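Local coordinates for phosphogluconate dehydrogenase NAD-binding putative C-terminal domain-containing protein (Sinorhizobium meliloti, PDB 4EZB), which is of unknown function but is probably an oxidoreductase, with a Rossmann-like region that probably binds a dinucleotide, joined to a helical C-terminal part, at residues Gln190-Ser193 with Leu194-Arg198; Ala254-Val257 with Thr258-Thr261; Glu262-Glu265 with Thr266-Phe270; Ala286-Ala289 with Ala290-Gln294. One frame throughout, in Å; residues are numbered along the deposited sequence.

Interaction 1: residues Gln190-Ser193 with Leu194-Arg198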
ATOM      1  N   GLN A 190      -8.223  22.489  -2.550  1.00 32.80           N
ATOM      2  CA  GLN A 190      -8.801  21.141  -2.701  1.00 33.74           C
ATOM      3  C   GLN A 190      -8.383  20.371  -3.947  1.00 35.01           C
ATOM      4  O   GLN A 190      -8.320  19.138  -3.891  1.00 34.07           O
ATOM      5  CB  GLN A 190     -10.315  21.144  -2.585  1.00 34.09           C
ATOM      6  CG  GLN A 190     -10.810  21.516  -1.197  1.00 36.82           C
ATOM      7  CD  GLN A 190     -12.319  21.522  -1.139  1.00 42.30           C
ATOM      8  OE1 GLN A 190     -12.979  22.406  -1.713  1.00 43.73           O
ATOM      9  NE2 GLN A 190     -12.885  20.526  -0.452  1.00 43.50           N
ATOM     10  N   ALA A 191      -8.110  21.081  -5.053  1.00 32.33           N
ATOM     11  CA  ALA A 191      -7.802  20.441  -6.326  1.00 33.41           C
ATOM     12  C   ALA A 191      -6.401  19.831  -6.296  1.00 36.28           C
ATOM     13  O   ALA A 191      -6.203  18.711  -6.762  1.00 35.20           O
ATOM     14  CB  ALA A 191      -7.934  21.426  -7.490  1.00 30.84           C
ATOM     15  N   SER A 192      -5.425  20.573  -5.768  1.00 33.31           N
ATOM     16  CA  SER A 192      -4.081  20.030  -5.685  1.00 34.14           C
ATOM     17  C   SER A 192      -3.997  18.989  -4.572  1.00 36.73           C
ATOM     18  O   SER A 192      -3.255  18.014  -4.699  1.00 39.26           O
ATOM     19  CB  SER A 192      -3.031  21.125  -5.517  1.00 38.79           C
ATOM     20  OG  SER A 192      -3.182  21.796  -4.276  1.00 42.87           O
ATOM     21  N   SER A 193      -4.785  19.170  -3.511  1.00 34.26           N
ATOM     22  CA  SER A 193      -4.863  18.170  -2.461  1.00 35.58           C
ATOM     23  C   SER A 193      -5.346  16.846  -3.018  1.00 36.44           C
ATOM     24  O   SER A 193      -4.737  15.823  -2.790  1.00 40.40           O
ATOM     25  CB  SER A 193      -5.774  18.630  -1.342  1.00 35.00           C
ATOM     26  OG  SER A 193      -5.071  19.598  -0.576  1.00 37.50           O
ATOM     27  N   LEU A 194      -6.423  16.894  -3.777  1.00 33.60           N
ATOM     28  CA  LEU A 194      -6.987  15.722  -4.415  1.00 35.69           C
ATOM     29  C   LEU A 194      -5.991  15.012  -5.372  1.00 38.00           C
ATOM     30  O   LEU A 194      -5.853  13.790  -5.332  1.00 40.95           O
ATOM     31  CB  LEU A 194      -8.257  16.136  -5.155  1.00 35.53           C
ATOM     32  CG  LEU A 194      -9.127  15.081  -5.804  1.00 40.65           C
ATOM     33  CD1 LEU A 194      -9.281  13.927  -4.850  1.00 42.82           C
ATOM     34  CD2 LEU A 194     -10.493  15.669  -6.093  1.00 44.06           C
ATOM     35  N   LYS A 195      -5.307  15.787  -6.207  1.00 37.59           N
ATOM     36  CA  LYS A 195      -4.303  15.264  -7.130  1.00 39.02           C
ATOM     37  C   LYS A 195      -3.177  14.545  -6.370  1.00 39.26           C
ATOM     38  O   LYS A 195      -2.811  13.409  -6.691  1.00 37.51           O
ATOM     39  CB  LYS A 195      -3.718  16.401  -7.982  1.00 37.71           C
ATOM     40  CG  LYS A 195      -2.531  15.962  -8.824  1.00 36.82           C
ATOM     41  CD  LYS A 195      -2.073  17.028  -9.802  1.00 39.85           C
ATOM     42  CE  LYS A 195      -0.779  16.599 -10.478  1.00 40.47           C
ATOM     43  NZ  LYS A 195      -0.357  17.553 -11.541  1.00 39.10           N
HETATM   44  N   MSE A 196      -2.663  15.212  -5.345  1.00 39.94           N
HETATM   45  CA  MSE A 196      -1.583  14.686  -4.519  1.00 43.91           C
HETATM   46  C   MSE A 196      -1.953  13.461  -3.719  1.00 42.34           C
HETATM   47  O   MSE A 196      -1.188  12.487  -3.682  1.00 42.46           O
HETATM   48  CB  MSE A 196      -1.154  15.778  -3.561  1.00 53.78           C
HETATM   49  CG  MSE A 196       0.347  15.954  -3.680  1.00 78.01           C
HETATM   50 SE   MSE A 196       0.807  17.259  -5.084  1.00111.56          SE
HETATM   51  CE  MSE A 196      -0.283  18.788  -4.485  1.00 95.79           C
ATOM     52  N   ILE A 197      -3.102  13.495  -3.052  1.00 37.56           N
ATOM     53  CA  ILE A 197      -3.532  12.344  -2.251  1.00 38.20           C
ATOM     54  C   ILE A 197      -3.818  11.089  -3.110  1.00 36.93           C
ATOM     55  O   ILE A 197      -3.575   9.955  -2.689  1.00 38.11           O
ATOM     56  CB  ILE A 197      -4.710  12.722  -1.339  1.00 39.84           C
ATOM     57  CG1 ILE A 197      -4.227  13.742  -0.290  1.00 40.16           C
ATOM     58  CG2 ILE A 197      -5.269  11.500  -0.612  1.00 37.95           C
ATOM     59  CD1 ILE A 197      -5.348  14.554   0.338  1.00 38.08           C
ATOM     60  N   ARG A 198      -4.322  11.314  -4.314  1.00 37.61           N
ATOM     61  CA  ARG A 198      -4.633  10.265  -5.270  1.00 38.34           C
ATOM     62  C   ARG A 198      -3.360   9.474  -5.577  1.00 41.81           C
ATOM     63  O   ARG A 198      -3.425   8.276  -5.850  1.00 42.43           O
ATOM     64  CB  ARG A 198      -5.174  10.902  -6.550  1.00 42.21           C
ATOM     65  CG  ARG A 198      -5.467   9.937  -7.680  1.00 51.39           C
ATOM     66  CD  ARG A 198      -5.921  10.658  -8.946  1.00 59.62           C
ATOM     67  NE  ARG A 198      -5.969   9.729 -10.076  1.00 66.13           N
ATOM     68  CZ  ARG A 198      -5.031   9.625 -11.019  1.00 74.83           C
ATOM     69  NH1 ARG A 198      -3.958  10.414 -11.009  1.00 76.39           N
ATOM     70  NH2 ARG A 198      -5.176   8.734 -11.994  1.00 76.66           N
TER
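Ser192 O receives the backbone N-H of Met196 at 2.9 Å, in a bond bent little from straight (165° at the hydrogen), and the selenomethionine side chain then folds back over the same oxygen. From CB, 3.3 Å from Ser192 O, the chain bends at chi2 (89°) and chi3 (54°), and this double bend returns the methyl CE to within 3.1 Å of Ser192 O and 3.8 Å of Ser192 CB. One turn of helix 190-218 is thereby closed by a bond and tightly roofed by an apolar end. Ile197 does much the same to Ser193 O: its N-H bonds to that oxygen at 2.9 Å, nearly along the C=O axis, while CG1, set beside the backbone N, lets CD1 lie 3.4 Å from Ser193 O. The serine hydroxyls turn elsewhere, Ser193 OG bonding to Gly189 O. At the start of the helix the Glu144 carboxylate accepts the amides of Ala191 and Ser192, and Gln190 NE2 reaches Ala219 O of the second subunit. A carboxylate at this amino-terminal end would probably be stabilised by the helix dipole, while the buried carbonyls are met by amides and shielded by methyl groups.

Interaction 2: residues Ala254-Val257 with Thr258-Thr261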
ATOM      1  N   ALA A 254      11.795   7.939 -11.839  1.00 59.09           N
ATOM      2  CA  ALA A 254      12.323   9.236 -11.423  1.00 64.91           C
ATOM      3  C   ALA A 254      11.182  10.232 -11.155  1.00 68.87           C
ATOM      4  O   ALA A 254      11.051  10.736 -10.032  1.00 66.49           O
ATOM      5  CB  ALA A 254      13.299   9.779 -12.458  1.00 63.64           C
ATOM      6  N   ARG A 255      10.340  10.469 -12.163  1.00 71.19           N
ATOM      7  CA  ARG A 255       9.205  11.405 -12.046  1.00 76.85           C
ATOM      8  C   ARG A 255       8.109  10.949 -11.059  1.00 79.12           C
ATOM      9  O   ARG A 255       7.442  11.787 -10.443  1.00 79.84           O
ATOM     10  CB  ARG A 255       8.621  11.742 -13.426  1.00 81.83           C
ATOM     11  CG  ARG A 255       9.657  12.340 -14.372  1.00 99.48           C
ATOM     12  CD  ARG A 255       9.100  13.493 -15.197  1.00116.72           C
ATOM     13  NE  ARG A 255      10.154  14.414 -15.642  1.00122.94           N
ATOM     14  CZ  ARG A 255       9.945  15.577 -16.262  1.00121.66           C
ATOM     15  NH1 ARG A 255       8.712  15.993 -16.531  1.00123.89           N
ATOM     16  NH2 ARG A 255      10.976  16.332 -16.617  1.00117.84           N
ATOM     17  N   ARG A 256       7.937   9.633 -10.917  1.00 76.76           N
ATOM     18  CA  ARG A 256       7.023   9.035  -9.923  1.00 75.44           C
ATOM     19  C   ARG A 256       7.461   9.293  -8.466  1.00 71.61           C
ATOM     20  O   ARG A 256       6.613   9.431  -7.564  1.00 63.20           O
ATOM     21  CB  ARG A 256       6.839   7.529 -10.184  1.00 75.01           C
ATOM     22  CG  ARG A 256       6.104   7.224 -11.489  1.00 71.23           C
ATOM     23  CD  ARG A 256       6.001   5.735 -11.781  1.00 68.34           C
ATOM     24  NE  ARG A 256       4.926   5.095 -11.026  1.00 68.88           N
ATOM     25  CZ  ARG A 256       3.629   5.120 -11.351  1.00 72.32           C
ATOM     26  NH1 ARG A 256       3.201   5.767 -12.430  1.00 71.24           N
ATOM     27  NH2 ARG A 256       2.742   4.493 -10.579  1.00 71.02           N
ATOM     28  N   VAL A 257       8.779   9.365  -8.249  1.00 65.72           N
ATOM     29  CA  VAL A 257       9.344   9.748  -6.951  1.00 63.94           C
ATOM     30  C   VAL A 257       9.127  11.231  -6.603  1.00 65.08           C
ATOM     31  O   VAL A 257       8.926  11.565  -5.427  1.00 62.82           O
ATOM     32  CB  VAL A 257      10.841   9.396  -6.871  1.00 64.72           C
ATOM     33  CG1 VAL A 257      11.519  10.070  -5.677  1.00 64.76           C
ATOM     34  CG2 VAL A 257      11.000   7.894  -6.793  1.00 60.92           C
ATOM     35  N   THR A 258       9.190  12.108  -7.611  1.00 68.42           N
ATOM     36  CA  THR A 258       8.876  13.532  -7.423  1.00 72.75           C
ATOM     37  C   THR A 258       7.422  13.701  -6.988  1.00 69.25           C
ATOM     38  O   THR A 258       7.162  14.286  -5.947  1.00 68.78           O
ATOM     39  CB  THR A 258       9.127  14.376  -8.690  1.00 77.81           C
ATOM     40  OG1 THR A 258      10.248  13.851  -9.409  1.00 79.96           O
ATOM     41  CG2 THR A 258       9.402  15.826  -8.313  1.00 79.07           C
ATOM     42  N   GLU A 259       6.490  13.166  -7.780  1.00 72.38           N
ATOM     43  CA  GLU A 259       5.053  13.129  -7.438  1.00 77.18           C
ATOM     44  C   GLU A 259       4.770  12.633  -6.005  1.00 78.58           C
ATOM     45  O   GLU A 259       3.872  13.150  -5.332  1.00 76.94           O
ATOM     46  CB  GLU A 259       4.287  12.250  -8.434  1.00 79.15           C
ATOM     47  CG  GLU A 259       4.397  12.684  -9.888  1.00 81.92           C
ATOM     48  CD  GLU A 259       3.850  11.644 -10.848  1.00 88.27           C
ATOM     49  OE1 GLU A 259       2.701  11.189 -10.651  1.00 90.36           O
ATOM     50  OE2 GLU A 259       4.566  11.285 -11.810  1.00 90.78           O
HETATM   51  N   MSE A 260       5.534  11.628  -5.561  1.00 80.36           N
HETATM   52  CA  MSE A 260       5.439  11.081  -4.191  1.00 84.33           C
HETATM   53  C   MSE A 260       5.990  12.026  -3.149  1.00 79.91           C
HETATM   54  O   MSE A 260       5.378  12.194  -2.090  1.00 79.46           O
HETATM   55  CB  MSE A 260       6.135   9.715  -4.076  1.00 88.19           C
HETATM   56  CG  MSE A 260       5.469   8.798  -3.042  1.00 98.46           C
HETATM   57 SE   MSE A 260       3.502   8.741  -3.255  1.00132.83          SE
HETATM   58  CE  MSE A 260       3.009   7.249  -2.065  1.00126.44           C
ATOM     59  N   THR A 261       7.140  12.645  -3.438  1.00 77.08           N
ATOM     60  CA  THR A 261       7.775  13.614  -2.531  1.00 73.06           C
ATOM     61  C   THR A 261       6.862  14.812  -2.264  1.00 67.79           C
ATOM     62  O   THR A 261       6.785  15.304  -1.137  1.00 68.13           O
ATOM     63  CB  THR A 261       9.131  14.122  -3.070  1.00 71.76           C
ATOM     64  OG1 THR A 261       9.889  13.024  -3.592  1.00 70.11           O
ATOM     65  CG2 THR A 261       9.936  14.824  -1.960  1.00 69.01           C
TER
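Val257 O is gripped twice by Thr261, whose hydroxyl OG1 comes to a short 2.5 Å and whose backbone N lies at 2.9 Å, the two donors arriving from opposite faces of the carbonyl plane. A first torsion of -44° sets OG1 beside the backbone N and turned back toward the preceding turn, where Val257 CG1 passes it at 4.0 Å. With a valine in place of Thr261, Val257 O would probably be left to the amide alone, losing the second of its two donors. This is a turn in the middle of helix 238-268, a long helix of the helical C-terminal part, and Val257, Met260 and Thr261 face helix 275-291 here. The solvent side is slacker. Thr258 repeats the pattern one turn earlier, but OG1 and N both make only weak bonds to Ala254 O, each at 3.3 Å. Beside it Glu259 extends past Arg255, with OE2 3.2 Å from Arg255 O, two acceptors that cannot bond to each other; the carboxylate is held instead through OE1, in a salt bridge to Lys203 of helix 190-218. Arg256, on the buried flank, sends NH2 to Glu206 of that same helix.

Interaction 3: residues Glu262-Glu265 with Thr266-Phe270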
ATOM      1  N   GLU A 262       6.175  15.270  -3.306  1.00 65.68           N
ATOM      2  CA  GLU A 262       5.218  16.360  -3.191  1.00 64.05           C
ATOM      3  C   GLU A 262       4.041  15.923  -2.337  1.00 58.14           C
ATOM      4  O   GLU A 262       3.593  16.684  -1.474  1.00 56.48           O
ATOM      5  CB  GLU A 262       4.741  16.809  -4.570  1.00 67.90           C
ATOM      6  CG  GLU A 262       5.765  17.612  -5.357  1.00 80.75           C
ATOM      7  CD  GLU A 262       5.682  17.360  -6.856  1.00 97.17           C
ATOM      8  OE1 GLU A 262       4.628  16.875  -7.336  1.00 99.23           O
ATOM      9  OE2 GLU A 262       6.681  17.636  -7.558  1.00102.74           O
ATOM     10  N   ALA A 263       3.556  14.698  -2.571  1.00 52.47           N
ATOM     11  CA  ALA A 263       2.415  14.156  -1.821  1.00 51.79           C
ATOM     12  C   ALA A 263       2.657  14.056  -0.308  1.00 52.55           C
ATOM     13  O   ALA A 263       1.768  14.400   0.486  1.00 56.65           O
ATOM     14  CB  ALA A 263       1.955  12.829  -2.401  1.00 50.83           C
ATOM     15  N   ALA A 264       3.851  13.609   0.085  1.00 47.39           N
ATOM     16  CA  ALA A 264       4.262  13.608   1.493  1.00 49.86           C
ATOM     17  C   ALA A 264       4.234  15.011   2.105  1.00 50.36           C
ATOM     18  O   ALA A 264       3.767  15.186   3.233  1.00 52.88           O
ATOM     19  CB  ALA A 264       5.645  12.979   1.661  1.00 50.20           C
ATOM     20  N   GLU A 265       4.732  15.999   1.357  1.00 51.43           N
ATOM     21  CA  GLU A 265       4.712  17.419   1.781  1.00 55.35           C
ATOM     22  C   GLU A 265       3.282  17.980   1.906  1.00 52.24           C
ATOM     23  O   GLU A 265       2.978  18.723   2.828  1.00 54.86           O
ATOM     24  CB  GLU A 265       5.539  18.277   0.810  1.00 61.42           C
ATOM     25  CG  GLU A 265       7.045  18.117   0.958  1.00 71.70           C
ATOM     26  CD  GLU A 265       7.796  18.308  -0.349  1.00 83.28           C
ATOM     27  OE1 GLU A 265       7.343  19.095  -1.216  1.00 86.99           O
ATOM     28  OE2 GLU A 265       8.856  17.664  -0.506  1.00 89.61           O
ATOM     29  N   THR A 266       2.411  17.608   0.973  1.00 48.22           N
ATOM     30  CA  THR A 266       0.994  17.983   1.023  1.00 48.24           C
ATOM     31  C   THR A 266       0.322  17.442   2.282  1.00 52.92           C
ATOM     32  O   THR A 266      -0.376  18.174   2.996  1.00 58.03           O
ATOM     33  CB  THR A 266       0.257  17.464  -0.228  1.00 47.39           C
ATOM     34  OG1 THR A 266       0.773  18.129  -1.384  1.00 46.32           O
ATOM     35  CG2 THR A 266      -1.236  17.699  -0.141  1.00 48.59           C
ATOM     36  N   ILE A 267       0.556  16.168   2.565  1.00 50.38           N
ATOM     37  CA  ILE A 267      -0.041  15.529   3.725  1.00 49.82           C
ATOM     38  C   ILE A 267       0.549  16.140   4.990  1.00 52.70           C
ATOM     39  O   ILE A 267      -0.168  16.426   5.944  1.00 54.45           O
ATOM     40  CB  ILE A 267       0.162  13.998   3.694  1.00 47.58           C
ATOM     41  CG1 ILE A 267      -0.521  13.392   2.465  1.00 47.31           C
ATOM     42  CG2 ILE A 267      -0.380  13.347   4.964  1.00 46.95           C
ATOM     43  CD1 ILE A 267       0.047  12.038   2.096  1.00 50.48           C
ATOM     44  N   GLU A 268       1.860  16.350   4.989  1.00 55.76           N
ATOM     45  CA  GLU A 268       2.510  16.995   6.115  1.00 59.77           C
ATOM     46  C   GLU A 268       1.923  18.382   6.325  1.00 62.87           C
ATOM     47  O   GLU A 268       1.653  18.780   7.461  1.00 65.42           O
ATOM     48  CB  GLU A 268       4.020  17.049   5.905  1.00 64.39           C
ATOM     49  CG  GLU A 268       4.710  15.760   6.327  1.00 73.61           C
ATOM     50  CD  GLU A 268       6.093  15.597   5.731  1.00 79.64           C
ATOM     51  OE1 GLU A 268       6.732  16.618   5.386  1.00 78.52           O
ATOM     52  OE2 GLU A 268       6.535  14.434   5.607  1.00 82.74           O
ATOM     53  N   SER A 269       1.692  19.090   5.217  1.00 64.16           N
ATOM     54  CA  SER A 269       1.120  20.436   5.244  1.00 64.38           C
ATOM     55  C   SER A 269      -0.230  20.487   5.968  1.00 63.30           C
ATOM     56  O   SER A 269      -0.679  21.560   6.361  1.00 67.52           O
ATOM     57  CB  SER A 269       1.024  21.028   3.819  1.00 60.84           C
ATOM     58  OG  SER A 269      -0.236  20.778   3.206  1.00 59.45           O
ATOM     59  N   PHE A 270      -0.870  19.328   6.144  1.00 61.74           N
ATOM     60  CA  PHE A 270      -2.157  19.249   6.861  1.00 60.66           C
ATOM     61  C   PHE A 270      -2.039  18.901   8.342  1.00 60.26           C
ATOM     62  O   PHE A 270      -3.055  18.611   8.988  1.00 57.05           O
ATOM     63  CB  PHE A 270      -3.097  18.229   6.200  1.00 61.70           C
ATOM     64  CG  PHE A 270      -3.552  18.617   4.824  1.00 61.90           C
ATOM     65  CD1 PHE A 270      -4.082  19.885   4.577  1.00 63.76           C
ATOM     66  CD2 PHE A 270      -3.481  17.699   3.776  1.00 60.88           C
ATOM     67  CE1 PHE A 270      -4.504  20.237   3.306  1.00 65.91           C
ATOM     68  CE2 PHE A 270      -3.905  18.047   2.507  1.00 58.38           C
ATOM     69  CZ  PHE A 270      -4.422  19.309   2.274  1.00 59.61           C
TER
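With chi1 at -65°, Thr266 carries OG1 beside its own backbone N and anti to its carbonyl carbon, which brings the hydroxyl back onto Glu262 O; a similar first torsion in Glu268 lays that side chain along Ala264 O. The setting is the last turns of helix 238-268, in the helical C-terminal part of the fold. Glu262 O takes two bonds, the amide of Thr266 at 2.9 Å nearly in line with the carbonyl and OG1 at 3.2 Å from well above its plane. CG2 is left on the other branch, and the threonine as a whole packs against Met196 and Pro125 of two other helices. If Thr266 were replaced by alanine, Glu262 O would probably keep just its amide donor and a gap would open beside Met196 and Pro125. Ile267 covers the next carbonyl, with CD1 3.3 Å from Ala263 O. Glu268 bonds through its N to Ala264 O at 2.8 Å, and its extended chain keeps CD 3.4 Å from that oxygen; the carboxylate goes on to a salt bridge with Arg278, which would probably soften its repulsion from the nearby Glu265 carboxylate. At the carboxyl-terminal side Ser269 N bonds to Glu265 O at 2.7 Å. The serine hydroxyl turns back to Thr266 O at 2.6 Å, and the same OG stands 4.1 Å above the plane of the Phe270 ring, over its centre.

Interaction 4: residues Ala286-Ala289 with Ala290-Gln294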
ATOM      1  N   ALA A 286      14.525   3.745  -5.003  1.00 47.04           N
ATOM      2  CA  ALA A 286      15.465   2.648  -4.819  1.00 47.08           C
ATOM      3  C   ALA A 286      15.293   1.609  -5.912  1.00 46.00           C
ATOM      4  O   ALA A 286      16.280   1.116  -6.440  1.00 50.30           O
ATOM      5  CB  ALA A 286      15.283   2.007  -3.453  1.00 49.63           C
ATOM      6  N   ALA A 287      14.038   1.300  -6.257  1.00 43.09           N
ATOM      7  CA  ALA A 287      13.719   0.255  -7.234  1.00 42.34           C
ATOM      8  C   ALA A 287      14.037   0.681  -8.664  1.00 42.73           C
ATOM      9  O   ALA A 287      14.561  -0.122  -9.458  1.00 44.17           O
ATOM     10  CB  ALA A 287      12.265  -0.179  -7.119  1.00 39.14           C
ATOM     11  N   HIS A 288      13.734   1.939  -8.979  1.00 40.38           N
ATOM     12  CA  HIS A 288      14.088   2.517 -10.277  1.00 43.43           C
ATOM     13  C   HIS A 288      15.608   2.450 -10.525  1.00 43.49           C
ATOM     14  O   HIS A 288      16.065   2.006 -11.592  1.00 43.00           O
ATOM     15  CB  HIS A 288      13.607   3.963 -10.362  1.00 45.61           C
ATOM     16  CG  HIS A 288      13.987   4.639 -11.640  1.00 50.70           C
ATOM     17  ND1 HIS A 288      13.264   4.487 -12.807  1.00 52.91           N
ATOM     18  CD2 HIS A 288      15.032   5.444 -11.945  1.00 53.05           C
ATOM     19  CE1 HIS A 288      13.838   5.181 -13.772  1.00 54.01           C
ATOM     20  NE2 HIS A 288      14.908   5.776 -13.275  1.00 56.89           N
ATOM     21  N   ALA A 289      16.371   2.903  -9.530  1.00 44.78           N
ATOM     22  CA  ALA A 289      17.841   2.835  -9.545  1.00 47.29           C
ATOM     23  C   ALA A 289      18.304   1.387  -9.723  1.00 52.64           C
ATOM     24  O   ALA A 289      19.124   1.082 -10.597  1.00 55.87           O
ATOM     25  CB  ALA A 289      18.424   3.446  -8.266  1.00 45.39           C
ATOM     26  N   ALA A 290      17.756   0.501  -8.894  1.00 52.39           N
ATOM     27  CA  ALA A 290      18.078  -0.913  -8.929  1.00 52.62           C
ATOM     28  C   ALA A 290      17.919  -1.525 -10.322  1.00 52.90           C
ATOM     29  O   ALA A 290      18.724  -2.369 -10.726  1.00 53.82           O
ATOM     30  CB  ALA A 290      17.217  -1.667  -7.917  1.00 51.99           C
HETATM   31  N   MSE A 291      16.903  -1.083 -11.062  1.00 50.30           N
HETATM   32  CA  MSE A 291      16.596  -1.689 -12.365  1.00 53.46           C
HETATM   33  C   MSE A 291      17.312  -1.111 -13.573  1.00 55.86           C
HETATM   34  O   MSE A 291      17.344  -1.754 -14.622  1.00 57.30           O
HETATM   35  CB  MSE A 291      15.097  -1.626 -12.591  1.00 54.21           C
HETATM   36  CG  MSE A 291      14.391  -2.605 -11.651  1.00 62.46           C
HETATM   37 SE   MSE A 291      12.492  -2.765 -12.195  1.00 76.76          SE
HETATM   38  CE  MSE A 291      11.915  -1.066 -11.361  1.00 61.17           C
ATOM     39  N   LYS A 292      17.880   0.090 -13.447  1.00 57.06           N
ATOM     40  CA  LYS A 292      18.597   0.749 -14.553  1.00 62.68           C
ATOM     41  C   LYS A 292      19.827  -0.057 -14.979  1.00 65.11           C
ATOM     42  O   LYS A 292      20.540  -0.587 -14.124  1.00 67.67           O
ATOM     43  CB  LYS A 292      19.039   2.164 -14.147  1.00 68.01           C
ATOM     44  CG  LYS A 292      18.013   3.280 -14.357  1.00 72.45           C
ATOM     45  CD  LYS A 292      18.353   4.230 -15.512  1.00 81.54           C
ATOM     46  CE  LYS A 292      19.772   4.810 -15.422  1.00 90.92           C
ATOM     47  NZ  LYS A 292      20.060   5.961 -16.330  1.00 91.10           N
ATOM     48  N   ASP A 293      20.064  -0.146 -16.293  1.00 68.37           N
ATOM     49  CA  ASP A 293      21.278  -0.797 -16.885  1.00 71.09           C
ATOM     50  C   ASP A 293      21.407  -2.296 -16.547  1.00 69.18           C
ATOM     51  O   ASP A 293      22.508  -2.806 -16.307  1.00 72.53           O
ATOM     52  CB  ASP A 293      22.568  -0.036 -16.507  1.00 76.51           C
ATOM     53  CG  ASP A 293      22.642   1.375 -17.127  1.00 87.38           C
ATOM     54  OD1 ASP A 293      23.040   1.508 -18.310  1.00 93.27           O
ATOM     55  OD2 ASP A 293      22.335   2.361 -16.419  1.00 88.48           O
ATOM     56  N   GLN A 294      20.265  -2.984 -16.533  1.00 65.35           N
ATOM     57  CA  GLN A 294      20.175  -4.413 -16.205  1.00 64.39           C
ATOM     58  C   GLN A 294      19.586  -5.219 -17.371  1.00 61.80           C
ATOM     59  O   GLN A 294      19.279  -6.399 -17.224  1.00 60.80           O
ATOM     60  CB  GLN A 294      19.329  -4.631 -14.934  1.00 61.99           C
ATOM     61  CG  GLN A 294      19.809  -3.892 -13.686  1.00 61.93           C
ATOM     62  CD  GLN A 294      21.208  -4.309 -13.261  1.00 68.19           C
ATOM     63  OE1 GLN A 294      21.478  -5.494 -13.064  1.00 68.02           O
ATOM     64  NE2 GLN A 294      22.110  -3.331 -13.122  1.00 70.49           N
TER
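Met291, a selenomethionine, runs its whole side chain past the carbonyl of Ala287. CB starts 3.5 Å from Ala287 O, and CG, held beside the backbone N, comes closer at 3.3 Å. SE carries the chain outward, and a bend at chi3 (-79°) swings CE back to 3.4 Å from Ala287 O and 4.3 Å from Ala287 CB, the latter an apolar touch. Ala287 O is also the acceptor for Met291 N at 3.0 Å, so the oxygen is bonded by the amide and flanked by the side chain; the same N-H makes a second, weak bond to His288 O. The helix is coming undone here. Lys292, the first residue to leave helical torsions, gives its amide to Ala289 O at 3.3 Å from far above the carbonyl plane, with a weak bond to His288 O besides, and a type II beta turn from Met291 to Gln294 takes over from the helix. The Lys292 and His288 side chains pass at a slant, Lys292 CG 4.1 Å from His288 NE2. The other ring nitrogen, ND1, bonds to Thr249 O, which ties this end of helix 275-291 to helix 238-268. Met291 enters the groove between helices: Thr249 and Phe250 of helix 238-268 meet it, as do Phe305 and Leu309 of helix 301-312, a helix that also supplies Arg312 NH1 to Ala290 O.

Overall arrangement
All four contacts are local and helical, the last two running out past a helix end, and they are met in the order 1, 2, 3, 4 along the chain. Interaction 1 opens helix 190-218, next to the sheet, where that helix leads from the Rossmann-like part into the helical one. Interactions 2 and 3 are successive turns of helix 238-268, their centres 13 Å apart; interaction 3 packs on interaction 1, centres 10 Å apart, and both touch the second subunit. Interaction 4 ends helix 275-291, about 29 Å from interaction 1 between centres, and meets interaction 2 through His288 and Ala254. Helix 238-268 thus links the region near the subunit interface to the far end of the helical part.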